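Local atomic coordinates of SusD homolog (Bacteroides thetaiotaomicron, PDB entry 3SGH), a protein that probably binds glycans at the outer membrane as a SusD-like lipoprotein, handing them to a partner transporter for import. Residues D339-Y344 against W397-D402; S391-K396 against L407-T412; K346-S351 against D361-D366. All blocks are in the same frame, centred on the assembly; numbering follows the deposited sequence. Where two conformers were deposited one is given.

Contact 1 of 3, residues D339-Y344 against W397-D402; sequences DAKTFY and WEDGAD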
ATOM      1  N   ASP A 339     -15.557   5.450 -18.976  1.00 20.71           N
ATOM      2  CA  ASP A 339     -15.663   6.688 -18.235  1.00 20.80           C
ATOM      3  C   ASP A 339     -15.537   6.440 -16.733  1.00 20.58           C
ATOM      4  O   ASP A 339     -15.538   5.288 -16.257  1.00 18.62           O
ATOM      5  CB  ASP A 339     -16.947   7.499 -18.575  1.00 22.43           C
ATOM      6  CG  ASP A 339     -18.271   6.767 -18.220  1.00 24.99           C
ATOM      7  OD1 ASP A 339     -18.305   5.917 -17.327  1.00 23.81           O
ATOM      8  OD2 ASP A 339     -19.319   7.105 -18.837  1.00 28.57           O
ATOM      9  N   ALA A 340     -15.372   7.538 -16.004  1.00 19.21           N
ATOM     10  CA  ALA A 340     -15.140   7.462 -14.544  1.00 19.23           C
ATOM     11  C   ALA A 340     -16.248   6.727 -13.797  1.00 18.49           C
ATOM     12  O   ALA A 340     -15.970   5.873 -12.963  1.00 19.07           O
ATOM     13  CB  ALA A 340     -14.947   8.841 -13.949  1.00 18.27           C
ATOM     14  N   LYS A 341     -17.502   7.078 -14.077  1.00 19.07           N
ATOM     15  CA  LYS A 341     -18.627   6.421 -13.430  1.00 19.11           C
ATOM     16  C   LYS A 341     -18.568   4.908 -13.621  1.00 18.85           C
ATOM     17  O   LYS A 341     -18.795   4.162 -12.673  1.00 19.03           O
ATOM     18  CB  LYS A 341     -19.988   6.957 -13.944  1.00 19.48           C
ATOM     19  CG  LYS A 341     -21.187   6.274 -13.264  1.00 20.62           C
ATOM     20  CD  LYS A 341     -22.549   6.829 -13.774  1.00 24.78           C
ATOM     21  CE  LYS A 341     -23.731   6.099 -13.059  1.00 27.91           C
ATOM     22  NZ  LYS A 341     -25.066   6.477 -13.636  1.00 28.89           N
ATOM     23  N   THR A 342     -18.309   4.463 -14.842  1.00 19.51           N
ATOM     24  CA  THR A 342     -18.332   3.053 -15.160  1.00 18.83           C
ATOM     25  C   THR A 342     -17.263   2.327 -14.339  1.00 17.46           C
ATOM     26  O   THR A 342     -17.542   1.309 -13.680  1.00 18.69           O
ATOM     27  CB  THR A 342     -18.075   2.814 -16.695  1.00 18.66           C
ATOM     28  OG1 THR A 342     -19.143   3.424 -17.456  1.00 19.75           O
ATOM     29  CG2 THR A 342     -17.977   1.273 -16.974  1.00 20.33           C
ATOM     30  N   PHE A 343     -16.076   2.900 -14.281  1.00 16.79           N
ATOM     31  CA  PHE A 343     -14.998   2.280 -13.521  1.00 16.11           C
ATOM     32  C   PHE A 343     -15.202   2.358 -12.004  1.00 15.63           C
ATOM     33  O   PHE A 343     -14.895   1.388 -11.291  1.00 15.59           O
ATOM     34  CB  PHE A 343     -13.627   2.815 -13.936  1.00 14.37           C
ATOM     35  CG  PHE A 343     -13.182   2.351 -15.301  1.00 15.70           C
ATOM     36  CD1 PHE A 343     -13.069   0.999 -15.596  1.00 18.49           C
ATOM     37  CD2 PHE A 343     -12.840   3.278 -16.288  1.00 16.79           C
ATOM     38  CE1 PHE A 343     -12.648   0.574 -16.862  1.00 19.56           C
ATOM     39  CE2 PHE A 343     -12.397   2.853 -17.540  1.00 18.68           C
ATOM     40  CZ  PHE A 343     -12.317   1.494 -17.821  1.00 18.27           C
ATOM     41  N   TYR A 344     -15.759   3.478 -11.529  1.00 15.45           N
ATOM     42  CA  TYR A 344     -16.117   3.604 -10.109  1.00 16.33           C
ATOM     43  C   TYR A 344     -17.078   2.505  -9.661  1.00 16.84           C
ATOM     44  O   TYR A 344     -16.810   1.784  -8.668  1.00 16.98           O
ATOM     45  CB  TYR A 344     -16.701   4.984  -9.864  1.00 17.05           C
ATOM     46  CG  TYR A 344     -17.220   5.233  -8.480  1.00 16.46           C
ATOM     47  CD1 TYR A 344     -16.350   5.523  -7.434  1.00 15.58           C
ATOM     48  CD2 TYR A 344     -18.598   5.245  -8.222  1.00 16.61           C
ATOM     49  CE1 TYR A 344     -16.819   5.805  -6.183  1.00 16.35           C
ATOM     50  CE2 TYR A 344     -19.078   5.521  -6.944  1.00 19.19           C
ATOM     51  CZ  TYR A 344     -18.187   5.799  -5.934  1.00 18.48           C
ATOM     52  OH  TYR A 344     -18.647   6.080  -4.660  1.00 19.73           O
ATOM     53  N   TRP A 397     -22.629   7.999  -7.270  1.00 19.82           N
ATOM     54  CA  TRP A 397     -21.972   8.806  -8.279  1.00 21.29           C
ATOM     55  C   TRP A 397     -22.864   9.968  -8.714  1.00 23.48           C
ATOM     56  O   TRP A 397     -24.065   9.787  -8.942  1.00 23.23           O
ATOM     57  CB  TRP A 397     -21.598   7.991  -9.500  1.00 20.51           C
ATOM     58  CG  TRP A 397     -20.728   8.790 -10.403  1.00 20.54           C
ATOM     59  CD1 TRP A 397     -21.111   9.509 -11.495  1.00 22.37           C
ATOM     60  CD2 TRP A 397     -19.329   9.011 -10.247  1.00 20.91           C
ATOM     61  NE1 TRP A 397     -20.027  10.146 -12.037  1.00 22.38           N
ATOM     62  CE2 TRP A 397     -18.920   9.850 -11.285  1.00 21.77           C
ATOM     63  CE3 TRP A 397     -18.373   8.559  -9.337  1.00 21.89           C
ATOM     64  CZ2 TRP A 397     -17.614  10.257 -11.424  1.00 20.29           C
ATOM     65  CZ3 TRP A 397     -17.087   8.961  -9.482  1.00 23.28           C
ATOM     66  CH2 TRP A 397     -16.712   9.799 -10.509  1.00 22.84           C
ATOM     67  N   GLU A 398     -22.249  11.142  -8.781  1.00 24.80           N
ATOM     68  CA  GLU A 398     -22.914  12.364  -9.197  0.50 26.60           C
ATOM     69  C   GLU A 398     -22.184  12.953 -10.405  1.00 27.39           C
ATOM     70  O   GLU A 398     -21.073  13.443 -10.270  1.00 25.84           O
ATOM     71  CB  GLU A 398     -22.915  13.350  -8.037  0.50 26.90           C
ATOM     72  CG  GLU A 398     -23.493  12.771  -6.743  0.50 28.45           C
ATOM     73  CD  GLU A 398     -23.730  13.807  -5.675  0.50 29.70           C
ATOM     74  OE1 GLU A 398     -22.778  14.562  -5.375  0.50 32.90           O
ATOM     75  OE2 GLU A 398     -24.856  13.838  -5.119  0.50 28.66           O
ATOM     76  N   ASP A 399     -22.814  12.911 -11.581  1.00 29.98           N
ATOM     77  CA  ASP A 399     -22.196  13.374 -12.825  1.00 32.20           C
ATOM     78  C   ASP A 399     -21.872  14.880 -12.793  1.00 32.08           C
ATOM     79  O   ASP A 399     -20.939  15.343 -13.438  1.00 32.14           O
ATOM     80  CB  ASP A 399     -23.112  13.072 -14.030  1.00 34.07           C
ATOM     81  CG  ASP A 399     -22.928  11.637 -14.605  1.00 39.04           C
ATOM     82  OD1 ASP A 399     -21.901  10.946 -14.338  1.00 43.15           O
ATOM     83  OD2 ASP A 399     -23.822  11.207 -15.387  1.00 45.73           O
ATOM     84  N   GLY A 400     -22.629  15.615 -12.002  1.00 32.13           N
ATOM     85  CA  GLY A 400     -22.486  17.063 -11.892  1.00 32.38           C
ATOM     86  C   GLY A 400     -21.582  17.539 -10.768  1.00 31.51           C
ATOM     87  O   GLY A 400     -21.354  18.733 -10.656  1.00 31.79           O
ATOM     88  N   ALA A 401     -21.026  16.630  -9.952  1.00 28.85           N
ATOM     89  CA  ALA A 401     -20.130  17.063  -8.871  1.00 28.67           C
ATOM     90  C   ALA A 401     -18.914  17.779  -9.427  1.00 27.32           C
ATOM     91  O   ALA A 401     -18.520  17.506 -10.528  1.00 26.94           O
ATOM     92  CB  ALA A 401     -19.670  15.865  -8.005  1.00 27.09           C
ATOM     93  N   ASP A 402     -18.303  18.667  -8.645  1.00 27.99           N
ATOM     94  CA  ASP A 402     -17.075  19.285  -9.077  1.00 28.69           C
ATOM     95  C   ASP A 402     -15.896  18.266  -9.070  1.00 27.48           C
ATOM     96  O   ASP A 402     -16.020  17.149  -8.516  1.00 25.42           O
ATOM     97  CB  ASP A 402     -16.771  20.575  -8.301  1.00 30.20           C
ATOM     98  CG  ASP A 402     -16.547  20.360  -6.848  1.00 33.80           C
ATOM     99  OD1 ASP A 402     -15.737  19.450  -6.504  1.00 38.46           O
ATOM    100  OD2 ASP A 402     -17.151  21.136  -6.049  1.00 42.05           O
TER

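Contact 2 of 3, residues S391-K396 against L407-T412; sequences SSITIK and LERVLT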
ATOM      1  N   SER A 391     -14.239  14.445   5.968  1.00 17.67           N
ATOM      2  CA  SER A 391     -14.934  14.141   4.718  1.00 17.97           C
ATOM      3  C   SER A 391     -16.455  14.137   4.829  1.00 18.73           C
ATOM      4  O   SER A 391     -17.027  13.652   5.819  1.00 18.66           O
ATOM      5  CB  SER A 391     -14.474  12.777   4.199  1.00 17.49           C
ATOM      6  OG  SER A 391     -14.980  12.503   2.912  1.00 17.69           O
ATOM      7  N   SER A 392     -17.123  14.641   3.791  1.00 19.35           N
ATOM      8  CA  SER A 392     -18.570  14.588   3.715  0.70 19.56           C
ATOM      9  C   SER A 392     -19.014  13.841   2.473  1.00 19.57           C
ATOM     10  O   SER A 392     -20.212  13.914   2.090  1.00 19.39           O
ATOM     11  CB  SER A 392     -19.113  16.011   3.700  0.70 19.94           C
ATOM     12  OG  SER A 392     -18.433  16.823   2.744  0.70 24.27           O
ATOM     13  N   ILE A 393     -18.068  13.122   1.852  1.00 18.21           N
ATOM     14  CA  ILE A 393     -18.304  12.519   0.540  1.00 17.93           C
ATOM     15  C   ILE A 393     -19.299  11.365   0.625  1.00 18.85           C
ATOM     16  O   ILE A 393     -19.177  10.461   1.456  1.00 18.04           O
ATOM     17  CB  ILE A 393     -16.958  12.133  -0.175  1.00 18.64           C
ATOM     18  CG1 ILE A 393     -17.085  12.138  -1.700  1.00 17.61           C
ATOM     19  CG2 ILE A 393     -16.401  10.809   0.339  1.00 18.31           C
ATOM     20  CD1 ILE A 393     -17.331  13.574  -2.345  1.00 21.68           C
ATOM     21  N   THR A 394     -20.297  11.388  -0.253  1.00 18.32           N
ATOM     22  CA  THR A 394     -21.311  10.365  -0.297  1.00 18.76           C
ATOM     23  C   THR A 394     -20.965   9.322  -1.348  1.00 18.65           C
ATOM     24  O   THR A 394     -20.073   9.521  -2.159  1.00 18.50           O
ATOM     25  CB  THR A 394     -22.700  11.007  -0.618  1.00 18.69           C
ATOM     26  OG1 THR A 394     -22.612  11.736  -1.848  1.00 20.82           O
ATOM     27  CG2 THR A 394     -23.125  11.940   0.518  1.00 22.02           C
ATOM     28  N   ILE A 395     -21.689   8.208  -1.354  1.00 19.04           N
ATOM     29  CA  ILE A 395     -21.345   7.078  -2.213  1.00 17.90           C
ATOM     30  C   ILE A 395     -21.824   7.174  -3.651  1.00 19.33           C
ATOM     31  O   ILE A 395     -21.046   6.968  -4.595  1.00 18.45           O
ATOM     32  CB  ILE A 395     -21.918   5.772  -1.627  1.00 18.79           C
ATOM     33  CG1 ILE A 395     -21.382   5.513  -0.189  1.00 19.50           C
ATOM     34  CG2 ILE A 395     -21.628   4.546  -2.585  1.00 18.37           C
ATOM     35  CD1 ILE A 395     -22.330   4.666   0.653  1.00 18.95           C
ATOM     36  N   LYS A 396     -23.113   7.484  -3.831  1.00 19.67           N
ATOM     37  CA  LYS A 396     -23.708   7.519  -5.177  0.50 20.53           C
ATOM     38  C   LYS A 396     -22.957   8.474  -6.083  1.00 19.82           C
ATOM     39  O   LYS A 396     -22.692   9.622  -5.710  1.00 19.71           O
ATOM     40  CB  LYS A 396     -25.182   7.947  -5.132  0.50 21.02           C
ATOM     41  CG  LYS A 396     -25.919   7.955  -6.493  0.50 23.55           C
ATOM     42  CD  LYS A 396     -26.869   9.154  -6.585  0.50 26.78           C
ATOM     43  CE  LYS A 396     -28.051   8.917  -7.528  0.50 27.67           C
ATOM     44  NZ  LYS A 396     -27.667   8.373  -8.874  0.50 27.55           N
ATOM     45  N   LEU A 407     -13.014  13.238  -7.503  1.00 17.25           N
ATOM     46  CA  LEU A 407     -11.750  12.585  -7.141  1.00 17.29           C
ATOM     47  C   LEU A 407     -11.819  11.984  -5.746  1.00 17.10           C
ATOM     48  O   LEU A 407     -11.394  10.827  -5.540  1.00 16.68           O
ATOM     49  CB  LEU A 407     -10.613  13.574  -7.264  1.00 17.52           C
ATOM     50  CG  LEU A 407      -9.205  13.007  -7.058  1.00 17.60           C
ATOM     51  CD1 LEU A 407      -8.910  11.890  -8.029  1.00 15.55           C
ATOM     52  CD2 LEU A 407      -8.114  14.134  -7.127  1.00 18.10           C
ATOM     53  N   GLU A 408     -12.357  12.743  -4.786  1.00 18.00           N
ATOM     54  CA  GLU A 408     -12.441  12.246  -3.412  1.00 17.35           C
ATOM     55  C   GLU A 408     -13.345  11.011  -3.347  1.00 16.80           C
ATOM     56  O   GLU A 408     -13.037  10.052  -2.633  1.00 16.09           O
ATOM     57  CB  GLU A 408     -12.952  13.317  -2.462  1.00 18.03           C
ATOM     58  CG  GLU A 408     -12.987  12.819  -1.011  1.00 18.42           C
ATOM     59  CD  GLU A 408     -13.366  13.833   0.036  1.00 19.53           C
ATOM     60  OE1 GLU A 408     -13.774  14.976  -0.300  1.00 18.56           O
ATOM     61  OE2 GLU A 408     -13.215  13.457   1.246  1.00 17.75           O
ATOM     62  N   ARG A 409     -14.413  11.025  -4.126  1.00 16.42           N
ATOM     63  CA  ARG A 409     -15.306   9.890  -4.204  1.00 17.08           C
ATOM     64  C   ARG A 409     -14.586   8.638  -4.714  1.00 16.05           C
ATOM     65  O   ARG A 409     -14.633   7.572  -4.070  1.00 15.89           O
ATOM     66  CB  ARG A 409     -16.489  10.223  -5.114  1.00 16.86           C
ATOM     67  CG  ARG A 409     -17.500   9.111  -5.222  1.00 19.44           C
ATOM     68  CD  ARG A 409     -18.818   9.598  -5.810  1.00 21.17           C
ATOM     69  NE  ARG A 409     -19.555  10.394  -4.832  1.00 20.95           N
ATOM     70  CZ  ARG A 409     -19.825  11.698  -4.882  1.00 22.77           C
ATOM     71  NH1 ARG A 409     -19.487  12.461  -5.923  1.00 23.49           N
ATOM     72  NH2 ARG A 409     -20.499  12.241  -3.879  1.00 23.43           N
ATOM     73  N   VAL A 410     -13.908   8.775  -5.860  1.00 15.78           N
ATOM     74  CA  VAL A 410     -13.110   7.668  -6.393  1.00 15.39           C
ATOM     75  C   VAL A 410     -12.077   7.136  -5.367  1.00 14.69           C
ATOM     76  O   VAL A 410     -11.991   5.943  -5.088  1.00 14.91           O
ATOM     77  CB  VAL A 410     -12.475   8.062  -7.729  1.00 15.73           C
ATOM     78  CG1 VAL A 410     -11.375   7.100  -8.181  1.00 16.06           C
ATOM     79  CG2 VAL A 410     -13.583   8.222  -8.814  1.00 14.76           C
ATOM     80  N   LEU A 411     -11.235   8.028  -4.847  1.00 14.38           N
ATOM     81  CA  LEU A 411     -10.171   7.614  -3.952  1.00 14.37           C
ATOM     82  C   LEU A 411     -10.630   7.122  -2.585  1.00 15.27           C
ATOM     83  O   LEU A 411      -9.979   6.248  -1.992  1.00 16.06           O
ATOM     84  CB  LEU A 411      -9.139   8.735  -3.804  1.00 14.31           C
ATOM     85  CG  LEU A 411      -8.485   9.062  -5.124  1.00 17.38           C
ATOM     86  CD1 LEU A 411      -7.404  10.123  -4.893  1.00 14.05           C
ATOM     87  CD2 LEU A 411      -7.911   7.810  -5.766  1.00 15.19           C
ATOM     88  N   THR A 412     -11.748   7.622  -2.086  1.00 15.54           N
ATOM     89  CA  THR A 412     -12.328   7.072  -0.846  1.00 14.70           C
ATOM     90  C   THR A 412     -12.808   5.619  -1.017  1.00 15.14           C
ATOM     91  O   THR A 412     -12.494   4.748  -0.175  1.00 14.87           O
ATOM     92  CB  THR A 412     -13.450   7.983  -0.296  1.00 15.09           C
ATOM     93  OG1 THR A 412     -12.899   9.284  -0.068  1.00 15.06           O
ATOM     94  CG2 THR A 412     -14.015   7.436   1.047  1.00 15.29           C
TER
HETATM   95  O   HOH W   1     -15.830  15.817   1.395  1.00 20.98           O

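Contact 3 of 3, residues K346-S351 against D361-D366; sequences KGVRLS and DDYLAD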
ATOM      1  N   LYS A 346     -17.781  -0.245 -11.179  1.00 18.56           N
ATOM      2  CA  LYS A 346     -17.135  -1.549 -11.390  1.00 17.98           C
ATOM      3  C   LYS A 346     -16.260  -1.883 -10.189  1.00 17.02           C
ATOM      4  O   LYS A 346     -16.299  -3.011  -9.661  1.00 16.66           O
ATOM      5  CB  LYS A 346     -16.305  -1.539 -12.700  1.00 19.34           C
ATOM      6  CG  LYS A 346     -15.682  -2.854 -13.027  1.00 20.05           C
ATOM      7  CD  LYS A 346     -14.696  -2.734 -14.212  1.00 24.51           C
ATOM      8  CE  LYS A 346     -13.804  -3.957 -14.266  1.00 28.55           C
ATOM      9  NZ  LYS A 346     -14.511  -5.153 -14.765  1.00 29.09           N
ATOM     10  N   GLY A 347     -15.473  -0.911  -9.751  1.00 16.10           N
ATOM     11  CA  GLY A 347     -14.577  -1.066  -8.609  1.00 15.26           C
ATOM     12  C   GLY A 347     -15.315  -1.439  -7.331  1.00 15.75           C
ATOM     13  O   GLY A 347     -14.890  -2.348  -6.588  1.00 15.31           O
ATOM     14  N   VAL A 348     -16.406  -0.727  -7.060  1.00 15.04           N
ATOM     15  CA  VAL A 348     -17.195  -0.980  -5.844  1.00 15.20           C
ATOM     16  C   VAL A 348     -17.778  -2.388  -5.924  1.00 15.84           C
ATOM     17  O   VAL A 348     -17.693  -3.156  -4.967  1.00 13.52           O
ATOM     18  CB  VAL A 348     -18.316   0.043  -5.662  1.00 14.39           C
ATOM     19  CG1 VAL A 348     -19.126  -0.281  -4.408  1.00 15.09           C
ATOM     20  CG2 VAL A 348     -17.708   1.455  -5.548  1.00 15.93           C
ATOM     21  N   ARG A 349     -18.315  -2.765  -7.095  1.00 15.78           N
ATOM     22  CA  ARG A 349     -18.907  -4.111  -7.230  1.00 16.98           C
ATOM     23  C   ARG A 349     -17.841  -5.225  -7.128  1.00 15.37           C
ATOM     24  O   ARG A 349     -18.079  -6.263  -6.511  1.00 16.69           O
ATOM     25  CB  ARG A 349     -19.684  -4.246  -8.530  1.00 15.94           C
ATOM     26  CG  ARG A 349     -20.970  -3.425  -8.562  1.00 20.49           C
ATOM     27  CD  ARG A 349     -21.702  -3.628  -9.888  1.00 22.71           C
ATOM     28  NE  ARG A 349     -22.745  -2.621  -9.995  1.00 25.46           N
ATOM     29  CZ  ARG A 349     -23.921  -2.719  -9.406  1.00 29.72           C
ATOM     30  NH1 ARG A 349     -24.229  -3.808  -8.712  1.00 33.01           N
ATOM     31  NH2 ARG A 349     -24.806  -1.736  -9.532  1.00 32.08           N
ATOM     32  N   LEU A 350     -16.649  -4.990  -7.674  1.00 16.07           N
ATOM     33  CA  LEU A 350     -15.546  -5.948  -7.545  1.00 15.41           C
ATOM     34  C   LEU A 350     -15.119  -6.138  -6.098  1.00 16.37           C
ATOM     35  O   LEU A 350     -14.746  -7.219  -5.681  1.00 16.90           O
ATOM     36  CB  LEU A 350     -14.313  -5.500  -8.355  1.00 16.31           C
ATOM     37  CG  LEU A 350     -14.419  -5.776  -9.850  1.00 17.34           C
ATOM     38  CD1 LEU A 350     -13.184  -5.162 -10.445  1.00 16.29           C
ATOM     39  CD2 LEU A 350     -14.507  -7.283 -10.109  1.00 17.14           C
ATOM     40  N   SER A 351     -15.128  -5.050  -5.343  1.00 15.71           N
ATOM     41  CA  SER A 351     -14.705  -5.074  -3.944  1.00 15.31           C
ATOM     42  C   SER A 351     -15.675  -5.894  -3.124  1.00 16.01           C
ATOM     43  O   SER A 351     -15.272  -6.723  -2.298  1.00 16.19           O
ATOM     44  CB  SER A 351     -14.701  -3.633  -3.428  1.00 15.67           C
ATOM     45  OG  SER A 351     -14.402  -3.601  -2.055  1.00 14.44           O
ATOM     46  N   ASP A 361     -25.746  -2.856  -5.130  1.00 25.90           N
ATOM     47  CA  ASP A 361     -26.729  -2.043  -5.865  1.00 27.33           C
ATOM     48  C   ASP A 361     -27.277  -0.964  -4.973  1.00 26.86           C
ATOM     49  O   ASP A 361     -27.254   0.217  -5.304  1.00 26.16           O
ATOM     50  CB  ASP A 361     -27.929  -2.896  -6.335  1.00 28.97           C
ATOM     51  CG  ASP A 361     -27.707  -3.545  -7.694  1.00 31.36           C
ATOM     52  OD1 ASP A 361     -26.600  -3.470  -8.260  1.00 33.49           O
ATOM     53  OD2 ASP A 361     -28.678  -4.163  -8.189  1.00 37.34           O
ATOM     54  N   ASP A 362     -27.754  -1.372  -3.808  1.00 26.90           N
ATOM     55  CA  ASP A 362     -28.382  -0.435  -2.913  1.00 27.43           C
ATOM     56  C   ASP A 362     -27.329   0.465  -2.261  1.00 24.97           C
ATOM     57  O   ASP A 362     -27.567   1.648  -2.057  1.00 24.39           O
ATOM     58  CB  ASP A 362     -29.253  -1.165  -1.872  1.00 29.50           C
ATOM     59  CG  ASP A 362     -30.558  -1.749  -2.469  1.00 34.11           C
ATOM     60  OD1 ASP A 362     -30.867  -1.601  -3.694  1.00 39.09           O
ATOM     61  OD2 ASP A 362     -31.279  -2.388  -1.671  1.00 41.18           O
ATOM     62  N   TYR A 363     -26.134  -0.077  -2.000  1.00 23.46           N
ATOM     63  CA  TYR A 363     -25.016   0.755  -1.551  1.00 21.84           C
ATOM     64  C   TYR A 363     -24.702   1.875  -2.540  1.00 21.17           C
ATOM     65  O   TYR A 363     -24.494   3.030  -2.153  1.00 20.77           O
ATOM     66  CB  TYR A 363     -23.760  -0.131  -1.370  1.00 21.02           C
ATOM     67  CG  TYR A 363     -22.578   0.531  -0.715  1.00 18.87           C
ATOM     68  CD1 TYR A 363     -22.530   0.703   0.666  1.00 18.15           C
ATOM     69  CD2 TYR A 363     -21.490   0.974  -1.456  1.00 19.64           C
ATOM     70  CE1 TYR A 363     -21.439   1.319   1.262  1.00 14.87           C
ATOM     71  CE2 TYR A 363     -20.403   1.550  -0.864  1.00 18.60           C
ATOM     72  CZ  TYR A 363     -20.371   1.735   0.477  1.00 16.14           C
ATOM     73  OH  TYR A 363     -19.240   2.326   1.018  1.00 18.56           O
ATOM     74  N   LEU A 364     -24.644   1.543  -3.825  1.00 20.52           N
ATOM     75  CA  LEU A 364     -24.264   2.495  -4.840  1.00 20.59           C
ATOM     76  C   LEU A 364     -25.357   3.532  -5.093  1.00 20.76           C
ATOM     77  O   LEU A 364     -25.112   4.522  -5.816  1.00 22.48           O
ATOM     78  CB  LEU A 364     -23.929   1.771  -6.157  1.00 19.82           C
ATOM     79  CG  LEU A 364     -22.530   1.128  -6.201  1.00 20.61           C
ATOM     80  CD1 LEU A 364     -22.355   0.213  -7.430  1.00 20.19           C
ATOM     81  CD2 LEU A 364     -21.481   2.211  -6.229  1.00 20.25           C
ATOM     82  N   ALA A 365     -26.552   3.261  -4.588  1.00 21.98           N
ATOM     83  CA  ALA A 365     -27.693   4.175  -4.683  1.00 22.60           C
ATOM     84  C   ALA A 365     -27.771   5.113  -3.472  1.00 23.70           C
ATOM     85  O   ALA A 365     -28.697   5.955  -3.395  1.00 23.77           O
ATOM     86  CB  ALA A 365     -29.007   3.385  -4.795  1.00 24.42           C
ATOM     87  N   ASP A 366     -26.835   4.989  -2.537  1.00 22.59           N
ATOM     88  CA  ASP A 366     -26.869   5.787  -1.311  1.00 22.29           C
ATOM     89  C   ASP A 366     -26.336   7.196  -1.547  1.00 22.51           C
ATOM     90  O   ASP A 366     -25.134   7.407  -1.677  1.00 21.58           O
ATOM     91  CB  ASP A 366     -26.085   5.095  -0.192  1.00 22.09           C
ATOM     92  CG  ASP A 366     -26.208   5.805   1.140  1.00 21.27           C
ATOM     93  OD1 ASP A 366     -26.393   7.039   1.180  1.00 21.89           O
ATOM     94  OD2 ASP A 366     -26.062   5.125   2.189  1.00 22.42           O
TER

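Contact 1 of 3, residues D339-Y344 against W397-D402
The indole of W397 lies against the first turn of helix 340-354 and is met there by A340, K341 and Y344. K341 lies over one face of the indole: its CB stands 3.8 Å from the centroid of the five-membered ring and only 16° off the ring normal, a CH-pi contact. With CG anti to the backbone N (chi1 -180°) and the rest of the chain extended, K341 runs on past this ring, CG passing 3.7 Å from W397 CD1, and carries its ammonium beyond the indole.

Y344, one turn further along the helix, meets the six-membered end of the indole. The two rings are inclined at 50° with centroids 5.0 Å apart, so the pair is neither a stack nor an edge-to-face contact. What touches is W397 CE3, which sits over one face of the tyrosine ring toward its rim, 3.5 Å from Y344 CD2. A340 finishes the row, its CB lying 3.9 Å from W397 CZ2. The phenol OH of Y344 is hydrogen-bonded to the carbonyl of I395, just before the loop segment.

W397 NE1 makes a weak bond to D399 OD1, 3.1 Å away; the carboxylate oxygen sits at the indole edge, in its plane. D399 also opens the bend of a type I beta turn from E398 to A401. R409 and V410 of helix 403-417 also touch W397.

On the helix side, D339 is the N-cap: its OD1 takes T342 N at 2.9 Å and the T342 hydroxyl as well. A tryptophan from the inter-helix loop thus packs between a capped helix start and helix 403-417, within the alpha-alpha superhelix of this SusD-like fold.

Contact 2 of 3, residues S391-K396 against L407-T412
Two polar grips, one from R409 and one from E408, tie the loop 391-396 to helix 403-417, with I393 packed between them. R409 takes T394 side-on with two nitrogens. NE donates to T394 O at 2.9 Å (N-H...O 155°), the oxygen lying near the guanidinium plane although the donor stands above the carbonyl plane; NH2 donates to T394 OG1 at 3.0 Å. The bend at chi3 (-74°) brings NE and NH2 round to T394, and T394 OG1, between its backbone N and carbonyl carbon (chi1 56°), faces NH2.

The second grip joins S391 OG to E408 OE2 at 2.6 Å, with the hydroxyl donating from above the carboxylate plane. The other carboxylate oxygen, E408 OE1, receives a water at 2.8 Å, and that water accepts from S392 N.

Van der Waals packing centres on I393, whose hydrocarbon branches lie against polar groups. Its CD1 lies over one face of the R409 guanidinium, 3.8 Å from NH2, while K396 O lies over the opposite face. Its CG2 slides past T412, 3.8 Å from T412 OG1, and its CB rests against the carboxylate end of E408. T412 OG1 bonds back to E408 O within the helix, 2.7 Å away.

E408 OE2 has both a hydroxyl and a charged partner, a salt bridge to R436, whereas R409 is held mainly by the neutral T394, its ion pair with E398 being long and weak. The guanidinium is fixed in rotation by its paired bonds and by atoms over both faces, and R436 would be expected to favour the ionised carboxylate of E408 in this buried place.

Contact 3 of 3, residues K346-S351 against D361-D366
Helix 340-354 and the short helix 360-364 come together with V348 facing L364 at a CA separation of 7.9 Å and R349 facing D361 at 8.2 Å, close enough for side chains to mesh without any backbone bond between them.

L364 works with both of its methyl groups. CD2 is turned to V348, 3.9 Å from V348 CB and about as far from both valine methyls, as the two side chains slide past each other in opposite directions. CD1 lies over one face of the R349 guanidinium, toward its rim, 3.8 Å from R349 NH2. One leucine therefore bridges the apolar and charged halves of the contact.

Y363 meets V348 at about a right angle, with its CD2 4.0 Å from V348 CG1. Its phenol OH is hydrogen-bonded to Q413 of helix 403-417, and V348 touches the same glutamine, so this helix lies beside the apolar half, where V348, Y363 and L364 are all buried. The two helices follow each other in the chain, joined by a short loop, and the second packs across the side of the first, within the helical SusD-like fold.

On the exposed side is a salt bridge. R349, extended from CG to NE, reaches D361 OD1 with both terminal nitrogens, and that single oxygen lies at the edge of the guanidinium, near its plane. The guanidinium and carboxylate planes stand 83° apart, so the groups do not meet as a coplanar two-oxygen pair. The bond from NH2 is weak, 2.8 Å from D361 OD1 with an N-H...O angle of 128°; the modelled approach of NH1 to the same oxygen is implausibly short and its exact length is doubtful.

Contact 2 is largely buried and the most polar, with an arginine and a glutamate bonded to the loop. Contact 3 pairs a buried apolar half with an exposed salt bridge, and contact 1, partly buried, has no hydrogen bond across it and relies on ring and aliphatic packing. Contacts 1 and 3 share helix 340-354, while the loop that supplies W397 in contact 1 also supplies residues 391-396 in contact 2. The three meet directly: W397 CZ3 packs 3.6 Å from V410 CG2 between contacts 1 and 2, Y344 CE2 lies 4.2 Å from L364 CD2 between 1 and 3, and K396 N lies 3.0 Å from D366 O, a probable hydrogen bond between 2 and 3.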